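Local coordinates for protein forkhead-associated 1 (Saccharomyces cerevisiae, PDB 6C4U) that binds a phosphothreonine-containing peptide of the human transcription factor c-Myc, as an engineered version of a yeast forkhead-associated (FHA) domain, at residues N3-V8 / G69-N74; T12-I17 / T111-V116; R18-D23 / C46-G51. All blocks are in the same frame, centred on the assembly; numbering follows the deposited sequence.

Contact 1: residues N3-V8 / G69-N74; sequences NIVFRV and GNLLLN
Val5 and Phe6 both pack against Leu71, and every contact between the two segments is apolar. The two methyls of Leu71 are shared out. Leu71 CD2 meets Val5 CG1 at 3.9 Å. Leu71 CD1 sits against the root of the Phe6 side chain, 3.7 Å from Phe6 CB and also 3.7 Å from Phe6 CG. It approaches the ring obliquely. In both pairs the side chains cross at a slant. Each of the three residues is buried. The backbones stay well apart, with Phe6 CA and Leu71 CA separated by 8.9 Å. No hydrogen bond joins the segments; they meet through side chains.

Neighbouring residues of a regular strand point to opposite sides, but here Val5 and Phe6 both reach toward Leu71. A classic beta bulge explains this: both residues face Phe20 of the adjacent strand 18-21, and backbone hydrogen bonds tie each of them to Phe20. The contact joins strands of the two sheets of the FHA beta sandwich, strand 4-10 from one and strand 71-75 from the other.

Aromatic contacts extend the packing. With CG between the backbone N and the carbonyl carbon (chi1 72°), the Phe6 ring is set so that Leu71 CD1 meets its base. The ring stacks with Phe20 and meets Trp38 edge-to-face. Val5 CG1 lies at the edge of this ring, in its plane. Leu71 also touches Ile63 and Leu65 of strand 61-66, the neighbouring strand of its own sheet.

Polar links lie at the ends of the segments: Ile4 O accepts a hydrogen bond from Asn120 ND2, and Asn70 OD1 pairs with Lys124 NZ.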
loop_
_atom_site.group_PDB
_atom_site.type_symbol
_atom_site.label_atom_id
_atom_site.label_comp_id
_atom_site.label_asym_id
_atom_site.label_seq_id
_atom_site.Cartn_x
_atom_site.Cartn_y
_atom_site.Cartn_z
ATOM N N ASN F 3 -15.456 0.445 9.980
ATOM C CA ASN F 3 -15.448 -0.699 9.033
ATOM C C ASN F 3 -14.130 -0.658 8.267
ATOM O O ASN F 3 -13.651 0.387 7.821
ATOM C CB ASN F 3 -16.536 -0.598 7.983
ATOM C CG ASN F 3 -16.973 -1.977 7.448
ATOM O OD1 ASN F 3 -17.146 -2.919 8.233
ATOM N ND2 ASN F 3 -17.276 -2.084 6.114
ATOM N N ILE F 4 -13.559 -1.847 8.059
ATOM C CA ILE F 4 -12.332 -2.062 7.424
ATOM C C ILE F 4 -12.329 -1.987 5.930
ATOM O O ILE F 4 -13.108 -2.668 5.301
ATOM C CB ILE F 4 -11.750 -3.411 7.949
ATOM C CG1 ILE F 4 -10.292 -3.244 7.868
ATOM C CG2 ILE F 4 -12.392 -4.780 7.538
ATOM C CD1 ILE F 4 -9.860 -2.313 9.003
ATOM N N VAL F 5 -11.415 -1.232 5.342
ATOM C CA VAL F 5 -11.370 -1.124 3.873
ATOM C C VAL F 5 -10.610 -2.288 3.272
ATOM O O VAL F 5 -11.074 -2.898 2.286
ATOM C CB VAL F 5 -10.708 0.185 3.415
ATOM C CG1 VAL F 5 -10.713 0.275 1.886
ATOM C CG2 VAL F 5 -11.403 1.389 4.052
ATOM N N PHE F 6 -9.431 -2.546 3.834
ATOM C CA PHE F 6 -8.552 -3.616 3.372
ATOM C C PHE F 6 -7.571 -4.003 4.466
ATOM O O PHE F 6 -7.422 -3.308 5.474
ATOM C CB PHE F 6 -7.798 -3.228 2.087
ATOM C CG PHE F 6 -6.701 -2.202 2.291
ATOM C CD1 PHE F 6 -7.002 -0.853 2.457
ATOM C CD2 PHE F 6 -5.370 -2.577 2.286
ATOM C CE1 PHE F 6 -5.990 0.084 2.664
ATOM C CE2 PHE F 6 -4.366 -1.639 2.486
ATOM C CZ PHE F 6 -4.671 -0.326 2.688
ATOM N N ARG F 7 -6.895 -5.122 4.226
ATOM C CA ARG F 7 -6.012 -5.736 5.196
ATOM C C ARG F 7 -4.734 -6.167 4.491
ATOM O O ARG F 7 -4.764 -6.621 3.347
ATOM C CB ARG F 7 -6.734 -6.919 5.804
ATOM C CG ARG F 7 -5.869 -7.859 6.616
ATOM C CD ARG F 7 -6.737 -8.989 7.210
ATOM N NE ARG F 7 -7.562 -8.546 8.331
ATOM C CZ ARG F 7 -8.860 -8.860 8.531
ATOM N NH1 ARG F 7 -9.548 -9.557 7.640
ATOM N NH2 ARG F 7 -9.473 -8.387 9.599
ATOM N N VAL F 8 -3.623 -6.048 5.205
ATOM C CA VAL F 8 -2.296 -6.264 4.632
ATOM C C VAL F 8 -1.560 -7.304 5.433
ATOM O O VAL F 8 -1.332 -7.156 6.626
ATOM C CB VAL F 8 -1.464 -4.962 4.620
ATOM C CG1 VAL F 8 -0.059 -5.194 4.185
ATOM C CG2 VAL F 8 -2.096 -3.951 3.698
ATOM N N GLY F 69 -14.776 3.291 -4.427
ATOM C CA GLY F 69 -14.541 2.295 -3.376
ATOM C C GLY F 69 -13.344 1.379 -3.658
ATOM O O GLY F 69 -13.059 0.497 -2.860
ATOM N N ASN F 70 -12.633 1.587 -4.772
ATOM C CA ASN F 70 -11.474 0.764 -5.148
ATOM C C ASN F 70 -10.174 1.401 -4.702
ATOM O O ASN F 70 -10.106 2.560 -4.328
ATOM C CB ASN F 70 -11.407 0.557 -6.668
ATOM C CG ASN F 70 -12.524 -0.321 -7.196
ATOM O OD1 ASN F 70 -13.118 -1.126 -6.473
ATOM N ND2 ASN F 70 -12.789 -0.182 -8.483
ATOM N N LEU F 71 -9.115 0.604 -4.749
ATOM C CA LEU F 71 -7.819 0.976 -4.220
ATOM C C LEU F 71 -6.834 1.122 -5.363
ATOM O O LEU F 71 -6.881 0.375 -6.327
ATOM C CB LEU F 71 -7.343 -0.067 -3.233
ATOM C CG LEU F 71 -8.274 -0.332 -2.049
ATOM C CD1 LEU F 71 -7.830 -1.500 -1.210
ATOM C CD2 LEU F 71 -8.468 0.938 -1.219
ATOM N N LEU F 72 -5.926 2.071 -5.231
ATOM C CA LEU F 72 -4.901 2.334 -6.221
ATOM C C LEU F 72 -3.536 2.337 -5.568
ATOM O O LEU F 72 -3.401 2.779 -4.429
ATOM C CB LEU F 72 -5.147 3.691 -6.862
ATOM C CG LEU F 72 -6.425 3.796 -7.671
ATOM C CD1 LEU F 72 -6.733 5.271 -7.870
ATOM C CD2 LEU F 72 -6.299 3.121 -9.027
ATOM N N LEU F 73 -2.534 1.894 -6.322
ATOM C CA LEU F 73 -1.159 1.821 -5.846
ATOM C C LEU F 73 -0.258 2.850 -6.564
ATOM O O LEU F 73 -0.119 2.810 -7.795
ATOM C CB LEU F 73 -0.639 0.394 -6.047
ATOM C CG LEU F 73 0.877 0.188 -5.898
ATOM C CD1 LEU F 73 1.320 0.391 -4.470
ATOM C CD2 LEU F 73 1.291 -1.179 -6.351
ATOM N N ASN F 74 0.368 3.738 -5.779
ATOM C CA ASN F 74 1.244 4.803 -6.290
ATOM C C ASN F 74 2.682 4.465 -5.875
ATOM O O ASN F 74 3.017 4.599 -4.694
ATOM C CB ASN F 74 0.766 6.187 -5.717
ATOM C CG ASN F 74 1.419 7.415 -6.388
ATOM O OD1 ASN F 74 1.537 8.504 -5.777
ATOM N ND2 ASN F 74 1.803 7.270 -7.656
#

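Contact 2: residues T12-I17 / T111-V116; sequences TGQIPI and TILSLV
Gln14 brings its amide up to Leu113, and this amide is the one flat group that takes part in the contact. Its oxygen end leads. Leu113 CD1 lies beyond Gln14 OE1, with an angle of about 155° at OE1 between Gln14 CD and that methyl, so the leucine does not sit over an amide face. The separation of Gln14 OE1 and Leu113 CD1 is 3.2 Å, too short to be read closely at this resolution. It is a van der Waals approach of a polar oxygen to a methyl, with no hydrogen bond. A bend at chi2 (144°) turns the Gln14 amide toward Leu113.

The apolar part is the contact of Ile15 with Leu113. Ile15 CD1 touches the forked end of the leucine, 4.0 Å from Leu113 CD2 and 4.1 Å from Leu113 CD1. The two side chains cross at about a right angle. Leu113 CG is anti to the backbone N (chi1 175°), and its methyls end closer to segment 12-17 than the direction of its first bond would suggest.

Segment 12-17 lies in the loop of the beta hairpin formed by strands 4-10 and 18-21 of the FHA domain. It runs beside strand 112-119, a strand of the same antiparallel sheet that lies next to 4-10. The contact therefore lays a surface loop over a residue of that sheet.

Around it, Leu113 also rests on Val104 and Thr106, and backbone hydrogen bonds link it to Val104 of strand 101-105. Ile15 touches Tyr48 of the other sheet. Ser114 OG hydrogen-bonds to Glu101 OE2, and Gly13 N to Ser10 OG.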
loop_
_atom_site.group_PDB
_atom_site.type_symbol
_atom_site.label_atom_id
_atom_site.label_comp_id
_atom_site.label_asym_id
_atom_site.label_seq_id
_atom_site.Cartn_x
_atom_site.Cartn_y
_atom_site.Cartn_z
ATOM N N THR F 12 6.331 -13.712 4.456
ATOM C CA THR F 12 7.343 -14.064 5.453
ATOM C C THR F 12 6.961 -13.933 6.925
ATOM O O THR F 12 7.288 -14.786 7.756
ATOM C CB THR F 12 8.667 -13.331 5.182
ATOM O OG1 THR F 12 8.460 -11.974 4.782
ATOM C CG2 THR F 12 9.421 -14.044 4.047
ATOM N N GLY F 13 6.187 -12.889 7.221
ATOM C CA GLY F 13 5.444 -12.873 8.495
ATOM C C GLY F 13 6.194 -12.147 9.600
ATOM O O GLY F 13 5.814 -12.172 10.746
ATOM N N GLN F 14 7.192 -11.405 9.173
ATOM C CA GLN F 14 8.011 -10.512 9.961
ATOM C C GLN F 14 7.215 -9.283 10.483
ATOM O O GLN F 14 7.688 -8.529 11.318
ATOM C CB GLN F 14 9.114 -9.923 9.046
ATOM C CG GLN F 14 9.867 -10.863 8.088
ATOM C CD GLN F 14 10.212 -10.200 6.743
ATOM O OE1 GLN F 14 9.535 -9.265 6.317
ATOM N NE2 GLN F 14 11.247 -10.697 6.076
ATOM N N ILE F 15 6.102 -8.992 9.845
ATOM C CA ILE F 15 5.335 -7.778 10.130
ATOM C C ILE F 15 3.899 -8.262 10.238
ATOM O O ILE F 15 3.229 -8.448 9.146
ATOM C CB ILE F 15 5.430 -6.713 9.019
ATOM C CG1 ILE F 15 6.871 -6.330 8.700
ATOM C CG2 ILE F 15 4.561 -5.514 9.417
ATOM C CD1 ILE F 15 6.999 -5.521 7.429
ATOM N N PRO F 16 3.420 -8.459 11.479
ATOM C CA PRO F 16 2.005 -8.852 11.513
ATOM C C PRO F 16 0.892 -8.048 10.750
ATOM O O PRO F 16 0.864 -6.787 10.483
ATOM C CB PRO F 16 1.644 -8.840 12.993
ATOM C CG PRO F 16 2.884 -8.247 13.697
ATOM C CD PRO F 16 3.758 -7.643 12.641
ATOM N N ILE F 17 -0.084 -8.839 10.472
ATOM C CA ILE F 17 -1.324 -8.371 9.862
ATOM C C ILE F 17 -1.632 -6.942 10.325
ATOM O O ILE F 17 -1.491 -6.620 11.534
ATOM C CB ILE F 17 -2.403 -9.299 10.278
ATOM C CG1 ILE F 17 -2.262 -10.636 9.527
ATOM C CG2 ILE F 17 -3.830 -8.768 9.912
ATOM C CD1 ILE F 17 -2.997 -11.790 10.185
ATOM N N THR F 111 16.827 -10.503 -2.152
ATOM C CA THR F 111 15.773 -10.835 -1.195
ATOM C C THR F 111 14.753 -9.690 -1.234
ATOM O O THR F 111 15.000 -8.601 -1.770
ATOM C CB THR F 111 16.281 -11.095 0.247
ATOM O OG1 THR F 111 16.679 -9.872 0.859
ATOM C CG2 THR F 111 17.444 -12.101 0.275
ATOM N N ILE F 112 13.608 -9.969 -0.651
ATOM C CA ILE F 112 12.375 -9.221 -0.923
ATOM C C ILE F 112 11.553 -9.093 0.354
ATOM O O ILE F 112 11.650 -9.912 1.278
ATOM C CB ILE F 112 11.551 -9.854 -2.092
ATOM C CG1 ILE F 112 10.798 -11.167 -1.708
ATOM C CG2 ILE F 112 12.404 -9.924 -3.361
ATOM C CD1 ILE F 112 10.003 -11.772 -2.825
ATOM N N LEU F 113 10.701 -8.070 0.392
ATOM C CA LEU F 113 9.607 -7.984 1.360
ATOM C C LEU F 113 8.299 -8.026 0.543
ATOM O O LEU F 113 8.205 -7.426 -0.532
ATOM C CB LEU F 113 9.758 -6.713 2.156
ATOM C CG LEU F 113 8.624 -6.365 3.162
ATOM C CD1 LEU F 113 8.104 -7.507 4.034
ATOM C CD2 LEU F 113 9.068 -5.211 4.050
ATOM N N SER F 114 7.338 -8.807 1.033
ATOM C CA SER F 114 6.166 -9.147 0.216
ATOM C C SER F 114 4.904 -9.033 1.045
ATOM O O SER F 114 4.807 -9.633 2.129
ATOM C CB SER F 114 6.296 -10.556 -0.317
ATOM O OG SER F 114 5.361 -10.801 -1.342
ATOM N N LEU F 115 3.960 -8.227 0.553
ATOM C CA LEU F 115 2.716 -7.926 1.256
ATOM C C LEU F 115 1.551 -8.328 0.363
ATOM O O LEU F 115 1.648 -8.234 -0.860
ATOM C CB LEU F 115 2.604 -6.444 1.547
ATOM C CG LEU F 115 3.796 -5.736 2.163
ATOM C CD1 LEU F 115 3.377 -4.269 2.434
ATOM C CD2 LEU F 115 4.367 -6.455 3.375
ATOM N N VAL F 116 0.450 -8.756 0.970
ATOM C CA VAL F 116 -0.707 -9.187 0.206
ATOM C C VAL F 116 -1.938 -8.423 0.655
ATOM O O VAL F 116 -2.197 -8.309 1.862
ATOM C CB VAL F 116 -0.925 -10.707 0.340
ATOM C CG1 VAL F 116 -2.183 -11.151 -0.387
ATOM C CG2 VAL F 116 0.279 -11.438 -0.242
#

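Contact 3: residues R18-D23 / C46-G51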
loop_
_atom_site.group_PDB
_atom_site.type_symbol
_atom_site.label_atom_id
_atom_site.label_comp_id
_atom_site.label_asym_id
_atom_site.label_seq_id
_atom_site.Cartn_x
_atom_site.Cartn_y
_atom_site.Cartn_z
ATOM N N ARG F 18 -2.014 -6.100 9.367
ATOM C CA ARG F 18 -2.515 -4.758 9.642
ATOM C C ARG F 18 -3.781 -4.445 8.875
ATOM O O ARG F 18 -3.876 -4.740 7.689
ATOM C CB ARG F 18 -1.493 -3.697 9.315
ATOM C CG ARG F 18 -0.470 -3.351 10.342
ATOM C CD ARG F 18 -1.021 -2.656 11.592
ATOM N NE ARG F 18 0.010 -2.636 12.604
ATOM C CZ ARG F 18 0.222 -3.571 13.547
ATOM N NH1 ARG F 18 -0.531 -4.668 13.631
ATOM N NH2 ARG F 18 1.227 -3.411 14.405
ATOM N N ASP F 19 -4.782 -3.977 9.631
ATOM C CA ASP F 19 -6.080 -3.607 9.103
ATOM C C ASP F 19 -6.143 -2.111 8.948
ATOM O O ASP F 19 -5.615 -1.353 9.807
ATOM C CB ASP F 19 -7.108 -4.059 10.166
ATOM C CG ASP F 19 -7.420 -5.532 10.103
ATOM O OD1 ASP F 19 -6.991 -6.201 9.106
ATOM O OD2 ASP F 19 -8.118 -6.001 11.027
ATOM N N PHE F 20 -6.741 -1.670 7.847
ATOM C CA PHE F 20 -6.830 -0.250 7.499
ATOM C C PHE F 20 -8.293 0.106 7.282
ATOM O O PHE F 20 -8.954 -0.444 6.376
ATOM C CB PHE F 20 -6.051 0.006 6.234
ATOM C CG PHE F 20 -4.572 -0.096 6.414
ATOM C CD1 PHE F 20 -3.894 0.810 7.228
ATOM C CD2 PHE F 20 -3.847 -1.088 5.787
ATOM C CE1 PHE F 20 -2.539 0.729 7.407
ATOM C CE2 PHE F 20 -2.493 -1.181 5.982
ATOM C CZ PHE F 20 -1.831 -0.283 6.776
ATOM N N SER F 21 -8.805 1.005 8.120
ATOM C CA SER F 21 -10.243 1.341 8.119
ATOM C C SER F 21 -10.455 2.793 7.748
ATOM O O SER F 21 -9.500 3.596 7.680
ATOM C CB SER F 21 -10.843 1.070 9.495
ATOM O OG SER F 21 -10.046 1.666 10.479
ATOM N N ALA F 22 -11.722 3.129 7.529
ATOM C CA ALA F 22 -12.129 4.499 7.239
ATOM C C ALA F 22 -13.590 4.709 7.613
ATOM O O ALA F 22 -14.446 3.844 7.361
ATOM C CB ALA F 22 -11.890 4.796 5.777
ATOM N N ASP F 23 -13.862 5.872 8.200
ATOM C CA ASP F 23 -15.215 6.283 8.580
ATOM C C ASP F 23 -16.011 6.567 7.303
ATOM O O ASP F 23 -15.606 7.404 6.513
ATOM C CB ASP F 23 -15.108 7.546 9.456
ATOM C CG ASP F 23 -16.439 7.986 10.073
ATOM O OD1 ASP F 23 -17.498 7.371 9.811
ATOM O OD2 ASP F 23 -16.412 8.967 10.841
ATOM N N CYS F 46 5.023 6.769 8.524
ATOM C CA CYS F 46 4.077 6.147 7.599
ATOM C C CYS F 46 2.965 5.404 8.310
ATOM O O CYS F 46 3.043 5.126 9.505
ATOM C CB CYS F 46 4.803 5.172 6.671
ATOM S SG CYS F 46 6.029 5.920 5.558
ATOM N N ASP F 47 1.907 5.103 7.571
ATOM C CA ASP F 47 0.811 4.323 8.125
ATOM C C ASP F 47 1.239 2.868 8.377
ATOM O O ASP F 47 0.819 2.267 9.358
ATOM C CB ASP F 47 -0.402 4.386 7.202
ATOM C CG ASP F 47 -0.984 5.783 7.118
ATOM O OD1 ASP F 47 -1.771 6.143 8.027
ATOM O OD2 ASP F 47 -0.679 6.497 6.145
ATOM N N TYR F 48 2.064 2.318 7.488
ATOM C CA TYR F 48 2.609 0.966 7.619
ATOM C C TYR F 48 4.112 1.070 7.579
ATOM O O TYR F 48 4.681 1.529 6.588
ATOM C CB TYR F 48 2.156 0.098 6.449
ATOM C CG TYR F 48 2.358 -1.394 6.622
ATOM C CD1 TYR F 48 1.470 -2.153 7.357
ATOM C CD2 TYR F 48 3.401 -2.056 5.981
ATOM C CE1 TYR F 48 1.652 -3.547 7.489
ATOM C CE2 TYR F 48 3.553 -3.425 6.057
ATOM C CZ TYR F 48 2.717 -4.162 6.858
ATOM O OH TYR F 48 2.827 -5.525 6.966
ATOM N N HIS F 49 4.766 0.651 8.657
ATOM C CA HIS F 49 6.218 0.695 8.700
ATOM C C HIS F 49 6.740 -0.555 8.011
ATOM O O HIS F 49 6.516 -1.665 8.488
ATOM C CB HIS F 49 6.699 0.785 10.138
ATOM C CG HIS F 49 8.163 1.041 10.254
ATOM N ND1 HIS F 49 8.965 0.394 11.169
ATOM C CD2 HIS F 49 8.980 1.867 9.554
ATOM C CE1 HIS F 49 10.209 0.827 11.036
ATOM N NE2 HIS F 49 10.243 1.714 10.059
ATOM N N LEU F 50 7.405 -0.383 6.876
ATOM C CA LEU F 50 8.058 -1.504 6.197
ATOM C C LEU F 50 9.345 -1.964 6.881
ATOM O O LEU F 50 9.911 -2.974 6.484
ATOM C CB LEU F 50 8.356 -1.156 4.738
ATOM C CG LEU F 50 7.148 -0.868 3.849
ATOM C CD1 LEU F 50 7.576 -0.467 2.451
ATOM C CD2 LEU F 50 6.270 -2.104 3.747
ATOM N N GLY F 51 9.816 -1.210 7.873
ATOM C CA GLY F 51 10.995 -1.571 8.656
ATOM C C GLY F 51 12.185 -0.719 8.251
ATOM O O GLY F 51 12.183 -0.124 7.173
#
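Tyr48 is approached by two side chains of strand 18-21, Arg18 and Phe20. Arg18 comes with its aliphatic carbons. Arg18 CB and Arg18 CG both lie 3.6 Å from Tyr48 CE1, at the edge of the ring. The arginine chain bends at chi2 (-68°), and the edge of the tyrosine meets its methylenes. The guanidinium plane stands 78° from the ring.

Phe20 presents an edge. Phe20 CZ is 3.8 Å from Tyr48 CD1 and 4.0 Å from Tyr48 CB. The two side chains cross at about a right angle, and CZ comes obliquely to the tyrosine ring. The same phenylalanine edge faces Asp47, with Phe20 CE1 4.2 Å from Asp47 O, a loose contact. Tyr48 CG is anti to the backbone N (chi1 -166°), which carries the ring across to the other strand.

The next shell holds these groups in place. Phe20 meets the ring of Trp38. Tyr48 meets the ring of Phe40 and touches Leu115, while Leu50 CD2 lies at its edge. Backbone bonds pair Tyr48 with Thr39 and Gly41 of strand 34-41, and Asp47 OD2 takes a hydrogen bond from Thr39 N. A serine in place of Tyr48 would probably open a gap beside Phe20 CZ and leave the Arg18 methylenes without the ring edge they lie against.

The arrangement closes one side of the FHA beta sandwich, where edge strands 18-21 and 48-49 of the two sheets meet. In FHA domains the loops flanking a strand placed like 48-49 usually help bind phosphothreonine, so the contact probably lies beneath that side of the domain.

Contact 1 lies in the core and its touching residues are all buried. Contact 3 is partly buried, with Phe20 and Tyr48 inside and Arg18 and Asp47 outside. Contact 2 is the most peripheral, its centre about 13 Å from that of the chain. Contacts 1 and 3 both bridge the two sheets, while contact 2 sets a loop on a strand of one sheet. Contact 1 is purely aliphatic and aromatic; the other two add polar residues on their exposed sides (Gln14, Arg18, Asp47). The Arg7-Asp19 salt bridge connects contact 1 with contact 3. Leu113 of contact 2 packs on Leu50 of contact 3, and Leu115 meets Val8 of segment 3-8.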